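Local coordinates for protein TudS (Uncultured bacterium, PDB 6Z96) that removes sulfur from thiouracil by a non-redox route, using a [4Fe-4S] cluster that probably takes up the sulfur as a [4Fe-5S] intermediate, at residues L12-R17 against A39-P44; E81-L86 against A127-H132. All coordinates share one frame; numbering follows the deposited sequence.

How the contacts relate
Following the chain from the N terminus, strand 5-8 runs into the loop that holds residues 12-17; helix 28-35 then leads to strand 39-42, which lies parallel beside strand 5-8. Contact 1 closes this first excursion, with 21 residues between its segments, and brings both segments to the iron-sulfur cluster. Contact 2 opens only afterwards: residues 81-86 of helix 73-90 meet residues 127-132, at the end of helix 124-131, across 40 intervening residues that include strand 94-96 and the hairpin strands 108-110 and 118-120. The two closures therefore follow in series, neither nested nor crossed. Their centres lie about 16 Å apart, yet they touch through Phe42, whose CE1 is 3.5 Å from Ala83 CB, joining the edge strand to helix 73-90.

Contact 1 of 2, residues L12-R17 against A39-P44; sequences LGQPVR and ALAFCP. With SF4 (iron/sulfur cluster), chain C.
Ala41 offers its methyl to two side chains of the loop 12-17, at the opening of a beta-alpha-beta crossover: the loop follows strand 5-8, and 39-42 is the parallel edge strand to which helix 28-35 leads. The apolar part is small. Leu12 CD1 packs on Ala41 CB at 3.5 Å, and further along Val16 CG2 rests 4.1 Å from Cys43 CB, a branched, apolar side chain beside the thiolate that binds iron. The polar end of Gln14, on an extended chain, brings NE2 into van der Waals contact with the same Ala41 methyl. Alanine suits this place because a short side chain lets both longer ones close over the strand. No hydrogen bond crosses between the segments.

Metal binding dominates the other end. Cys43 SG is anti to its backbone N (chi1 172°), which carries the sulfur out to FE3 of the cluster, 2.3 Å away. Cys43 is also the N-cap of helix 44-47, and SG accepts from a backbone N just beyond Pro44, so one sulfur binds iron and caps a helix; such a bond would probably temper its negative charge. Pro44, lacking an N-H, fits the first turn of that helix and lays CD against cluster sulfurs S1 and S2.

Polar and charged groups come from the loop. Val16 O, held by Arg54 NH2, lies 3.5 Å from cluster sulfide S4. Arg17 starts away from the strand, but bends at chi2 (-81°) and chi3 (-72°) bring its chain alongside the cluster. Arg17 also touches the bound hydrosulfuric acid, and with an alanine here the cluster sulfides and that ligand would probably lose a neighbouring positive charge and part of their pocket wall. Arg17 CD passes 3.7 Å from cluster sulfide S4, and NH1 presents the guanidinium edge, in plane, to cluster sulfide S3 at 3.6 Å.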
loop_
_atom_site.group_PDB
_atom_site.type_symbol
_atom_site.label_atom_id
_atom_site.label_comp_id
_atom_site.label_asym_id
_atom_site.label_seq_id
_atom_site.Cartn_x
_atom_site.Cartn_y
_atom_site.Cartn_z
ATOM N N LEU A 12 -4.418 2.894 -8.671
ATOM C CA LEU A 12 -4.247 3.233 -10.096
ATOM C C LEU A 12 -5.297 2.560 -10.997
ATOM O O LEU A 12 -5.220 2.698 -12.227
ATOM C CB LEU A 12 -2.865 2.823 -10.554
ATOM C CG LEU A 12 -1.749 3.538 -9.844
ATOM C CD1 LEU A 12 -0.429 2.962 -10.262
ATOM C CD2 LEU A 12 -1.771 5.056 -10.130
ATOM N N GLY A 13 -6.278 1.882 -10.403
ATOM C CA GLY A 13 -7.360 1.246 -11.145
ATOM C C GLY A 13 -7.096 -0.187 -11.544
ATOM O O GLY A 13 -7.898 -0.772 -12.276
ATOM N N GLN A 14 -5.973 -0.782 -11.084
ATOM C CA GLN A 14 -5.705 -2.178 -11.422
ATOM C C GLN A 14 -6.621 -3.095 -10.633
ATOM O O GLN A 14 -6.843 -2.884 -9.448
ATOM C CB GLN A 14 -4.249 -2.505 -11.208
ATOM C CG GLN A 14 -3.337 -1.594 -12.026
ATOM C CD GLN A 14 -1.940 -2.121 -12.081
ATOM O OE1 GLN A 14 -1.700 -3.315 -11.865
ATOM N NE2 GLN A 14 -0.990 -1.271 -12.427
ATOM N N PRO A 15 -7.153 -4.151 -11.273
ATOM C CA PRO A 15 -8.132 -5.010 -10.591
ATOM C C PRO A 15 -7.466 -6.121 -9.808
ATOM O O PRO A 15 -7.760 -7.309 -9.980
ATOM C CB PRO A 15 -8.980 -5.563 -11.753
ATOM C CG PRO A 15 -7.934 -5.720 -12.842
ATOM C CD PRO A 15 -7.026 -4.500 -12.709
ATOM N N VAL A 16 -6.632 -5.707 -8.866
ATOM C CA VAL A 16 -5.879 -6.627 -8.018
ATOM C C VAL A 16 -6.447 -6.747 -6.599
ATOM O O VAL A 16 -5.841 -7.469 -5.807
ATOM C CB VAL A 16 -4.399 -6.198 -7.969
ATOM C CG1 VAL A 16 -3.705 -6.411 -9.312
ATOM C CG2 VAL A 16 -4.274 -4.746 -7.493
ATOM N N ARG A 17 -7.570 -6.073 -6.248
ATOM C CA ARG A 17 -8.136 -6.166 -4.906
ATOM C C ARG A 17 -8.561 -7.590 -4.614
ATOM O O ARG A 17 -8.749 -8.386 -5.557
ATOM C CB ARG A 17 -9.339 -5.203 -4.750
ATOM C CG ARG A 17 -8.908 -3.738 -4.609
ATOM C CD ARG A 17 -8.460 -3.380 -3.186
ATOM N NE ARG A 17 -9.604 -3.331 -2.264
ATOM C CZ ARG A 17 -9.527 -2.994 -0.983
ATOM N NH1 ARG A 17 -8.356 -2.649 -0.447
ATOM N NH2 ARG A 17 -10.623 -2.959 -0.231
ATOM N N ALA A 39 5.023 7.171 -10.984
ATOM C CA ALA A 39 4.151 6.490 -10.013
ATOM C C ALA A 39 4.251 4.994 -10.281
ATOM O O ALA A 39 3.618 4.504 -11.219
ATOM C CB ALA A 39 2.717 6.950 -10.187
ATOM N N LEU A 40 5.077 4.292 -9.509
ATOM C CA LEU A 40 5.310 2.872 -9.727
ATOM C C LEU A 40 4.278 2.036 -9.025
ATOM O O LEU A 40 4.206 2.029 -7.806
ATOM C CB LEU A 40 6.718 2.477 -9.267
ATOM C CG LEU A 40 7.902 3.215 -9.942
ATOM C CD1 LEU A 40 9.208 2.555 -9.560
ATOM C CD2 LEU A 40 7.776 3.212 -11.476
ATOM N N ALA A 41 3.484 1.317 -9.800
ATOM C CA ALA A 41 2.410 0.495 -9.250
ATOM C C ALA A 41 2.970 -0.708 -8.546
ATOM O O ALA A 41 3.850 -1.365 -9.077
ATOM C CB ALA A 41 1.531 0.016 -10.399
ATOM N N PHE A 42 2.381 -1.044 -7.389
ATOM C CA PHE A 42 2.845 -2.229 -6.671
ATOM C C PHE A 42 1.713 -2.758 -5.844
ATOM O O PHE A 42 1.035 -1.986 -5.177
ATOM C CB PHE A 42 4.046 -1.870 -5.758
ATOM C CG PHE A 42 4.668 -3.097 -5.127
ATOM C CD1 PHE A 42 4.353 -3.465 -3.828
ATOM C CD2 PHE A 42 5.522 -3.904 -5.849
ATOM C CE1 PHE A 42 4.873 -4.625 -3.265
ATOM C CE2 PHE A 42 6.069 -5.060 -5.269
ATOM C CZ PHE A 42 5.733 -5.401 -3.980
ATOM N N CYS A 43 1.528 -4.096 -5.854
ATOM C CA CYS A 43 0.521 -4.705 -4.975
ATOM C C CYS A 43 1.251 -5.726 -4.111
ATOM O O CYS A 43 1.629 -6.779 -4.608
ATOM C CB CYS A 43 -0.595 -5.400 -5.759
ATOM S SG CYS A 43 -1.712 -6.337 -4.690
ATOM N N PRO A 44 1.406 -5.466 -2.815
ATOM C CA PRO A 44 2.126 -6.421 -1.959
ATOM C C PRO A 44 1.513 -7.815 -1.922
ATOM O O PRO A 44 2.259 -8.789 -1.865
ATOM C CB PRO A 44 2.054 -5.767 -0.565
ATOM C CG PRO A 44 1.880 -4.266 -0.852
ATOM C CD PRO A 44 1.054 -4.211 -2.112
HETATM FE FE1 SF4 C . -4.816 -4.734 -1.497
HETATM FE FE2 SF4 C . -4.487 -2.594 -3.115
HETATM FE FE3 SF4 C . -2.817 -4.766 -3.389
HETATM FE FE4 SF4 C . -2.596 -3.088 -1.224
HETATM S S1 SF4 C . -2.189 -2.602 -3.453
HETATM S S2 SF4 C . -2.543 -5.363 -1.168
HETATM S S3 SF4 C . -4.816 -2.556 -0.843
HETATM S S4 SF4 C . -5.094 -4.671 -3.795
#

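Contact 2 of 2, residues E81-L86 against A127-H132; sequences ELALGL and ALLRRH
Leu84 lays its CD2 methyl squarely over the imidazole of His132, a CH-pi contact 3.6 Å from the ring centroid and only 4° off the ring normal. With CG anti to the backbone N (chi1 176°), the leucine projects from helix 81-86 toward the second helix, and its second methyl, CD1, meets His132 CB at 3.7 Å. A branched leucine can thus engage both the ring and the stem of the histidine. His132, the first residue to leave helical geometry after helix 127-131, turns a ring edge in plane toward Leu128 O.

Two leucines of the second helix fill in around this pair. Leu129 drives CD2 down to the backbone at Leu84 CA, 3.7 Å away, and the small Ala83 leaves room for that methyl. Leu128 CD2 touches both Leu84 CB and Glu81, lying 3.7 Å from Glu81 N and close to OE2, so the aliphatic branch borders an exposed carboxylate.

The axes of the two short helical segments approach to 9.4 Å and cross at -39°, running broadly in the same direction. Leu84 and Leu129 also reach Ile134, just ahead of strand 135-137, while helix 73-90 packs through Leu82, Ala83 and Leu86 on strand 39-42.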
loop_
_atom_site.group_PDB
_atom_site.type_symbol
_atom_site.label_atom_id
_atom_site.label_comp_id
_atom_site.label_asym_id
_atom_site.label_seq_id
_atom_site.Cartn_x
_atom_site.Cartn_y
_atom_site.Cartn_z
ATOM N N GLU A 81 8.367 -7.044 2.039
ATOM C CA GLU A 81 9.807 -6.992 1.757
ATOM C C GLU A 81 10.077 -6.640 0.320
ATOM O O GLU A 81 11.037 -5.910 0.035
ATOM C CB GLU A 81 10.433 -8.324 2.126
ATOM C CG GLU A 81 11.945 -8.347 1.972
ATOM C CD GLU A 81 12.771 -7.477 2.905
ATOM O OE1 GLU A 81 13.907 -7.137 2.505
ATOM O OE2 GLU A 81 12.305 -7.131 4.017
ATOM N N LEU A 82 9.228 -7.123 -0.611
ATOM C CA LEU A 82 9.410 -6.785 -2.025
ATOM C C LEU A 82 9.092 -5.301 -2.268
ATOM O O LEU A 82 9.746 -4.659 -3.104
ATOM C CB LEU A 82 8.541 -7.684 -2.892
ATOM C CG LEU A 82 9.071 -9.098 -2.977
ATOM C CD1 LEU A 82 8.025 -10.012 -3.603
ATOM C CD2 LEU A 82 10.383 -9.146 -3.787
ATOM N N ALA A 83 8.122 -4.731 -1.532
ATOM C CA ALA A 83 7.834 -3.286 -1.663
ATOM C C ALA A 83 9.059 -2.482 -1.211
ATOM O O ALA A 83 9.483 -1.555 -1.895
ATOM C CB ALA A 83 6.616 -2.900 -0.829
ATOM N N LEU A 84 9.659 -2.891 -0.096
ATOM C CA LEU A 84 10.870 -2.233 0.410
ATOM C C LEU A 84 12.009 -2.376 -0.607
ATOM O O LEU A 84 12.711 -1.404 -0.870
ATOM C CB LEU A 84 11.276 -2.861 1.755
ATOM C CG LEU A 84 12.579 -2.318 2.328
ATOM C CD1 LEU A 84 12.440 -0.854 2.670
ATOM C CD2 LEU A 84 13.009 -3.097 3.553
ATOM N N GLY A 85 12.163 -3.566 -1.190
ATOM C CA GLY A 85 13.206 -3.811 -2.186
ATOM C C GLY A 85 13.071 -2.917 -3.393
ATOM O O GLY A 85 14.082 -2.425 -3.908
ATOM N N LEU A 86 11.827 -2.683 -3.852
ATOM C CA LEU A 86 11.603 -1.808 -4.994
ATOM C C LEU A 86 11.971 -0.367 -4.615
ATOM O O LEU A 86 12.621 0.333 -5.398
ATOM C CB LEU A 86 10.135 -1.899 -5.441
ATOM C CG LEU A 86 9.736 -0.992 -6.575
ATOM C CD1 LEU A 86 10.456 -1.390 -7.840
ATOM C CD2 LEU A 86 8.236 -1.021 -6.801
ATOM N N ALA A 127 3.936 -0.675 7.712
ATOM C CA ALA A 127 4.806 -0.772 8.896
ATOM C C ALA A 127 6.265 -0.962 8.513
ATOM O O ALA A 127 7.138 -0.301 9.100
ATOM C CB ALA A 127 4.336 -1.921 9.784
ATOM N N LEU A 128 6.543 -1.836 7.531
ATOM C CA LEU A 128 7.922 -2.105 7.144
ATOM C C LEU A 128 8.529 -0.897 6.464
ATOM O O LEU A 128 9.663 -0.510 6.774
ATOM C CB LEU A 128 8.009 -3.358 6.255
ATOM C CG LEU A 128 9.431 -3.737 5.861
ATOM C CD1 LEU A 128 10.220 -4.165 7.090
ATOM C CD2 LEU A 128 9.429 -4.875 4.869
ATOM N N LEU A 129 7.775 -0.243 5.562
ATOM C CA LEU A 129 8.312 0.940 4.877
ATOM C C LEU A 129 8.606 2.058 5.872
ATOM O O LEU A 129 9.684 2.662 5.792
ATOM C CB LEU A 129 7.335 1.450 3.803
ATOM C CG LEU A 129 7.032 0.445 2.678
ATOM C CD1 LEU A 129 6.106 1.070 1.646
ATOM C CD2 LEU A 129 8.321 -0.002 1.972
ATOM N N ARG A 130 7.693 2.295 6.828
ATOM C CA ARG A 130 7.919 3.358 7.835
ATOM C C ARG A 130 9.148 3.055 8.699
ATOM O O ARG A 130 9.900 3.968 9.030
ATOM C CB ARG A 130 6.672 3.557 8.705
ATOM C CG ARG A 130 5.599 4.322 7.939
ATOM C CD ARG A 130 4.354 4.546 8.779
ATOM N NE ARG A 130 3.473 5.526 8.142
ATOM C CZ ARG A 130 2.176 5.645 8.402
ATOM N NH1 ARG A 130 1.586 4.824 9.268
ATOM N NH2 ARG A 130 1.447 6.560 7.769
ATOM N N ARG A 131 9.356 1.780 9.047
ATOM C CA ARG A 131 10.512 1.310 9.833
ATOM C C ARG A 131 11.841 1.567 9.105
ATOM O O ARG A 131 12.900 1.664 9.748
ATOM C CB ARG A 131 10.301 -0.184 10.074
ATOM C CG ARG A 131 11.349 -0.948 10.765
ATOM C CD ARG A 131 10.762 -2.301 11.193
ATOM N NE ARG A 131 11.859 -3.191 11.559
ATOM C CZ ARG A 131 12.398 -3.252 12.772
ATOM N NH1 ARG A 131 11.920 -2.501 13.757
ATOM N NH2 ARG A 131 13.414 -4.069 13.010
ATOM N N HIS A 132 11.805 1.645 7.774
ATOM C CA HIS A 132 12.973 1.920 6.958
ATOM C C HIS A 132 13.029 3.364 6.438
ATOM O O HIS A 132 13.744 3.646 5.482
ATOM C CB HIS A 132 13.090 0.892 5.828
ATOM C CG HIS A 132 13.470 -0.475 6.315
ATOM N ND1 HIS A 132 14.787 -0.924 6.249
ATOM C CD2 HIS A 132 12.719 -1.425 6.914
ATOM C CE1 HIS A 132 14.786 -2.127 6.796
ATOM N NE2 HIS A 132 13.570 -2.476 7.217
#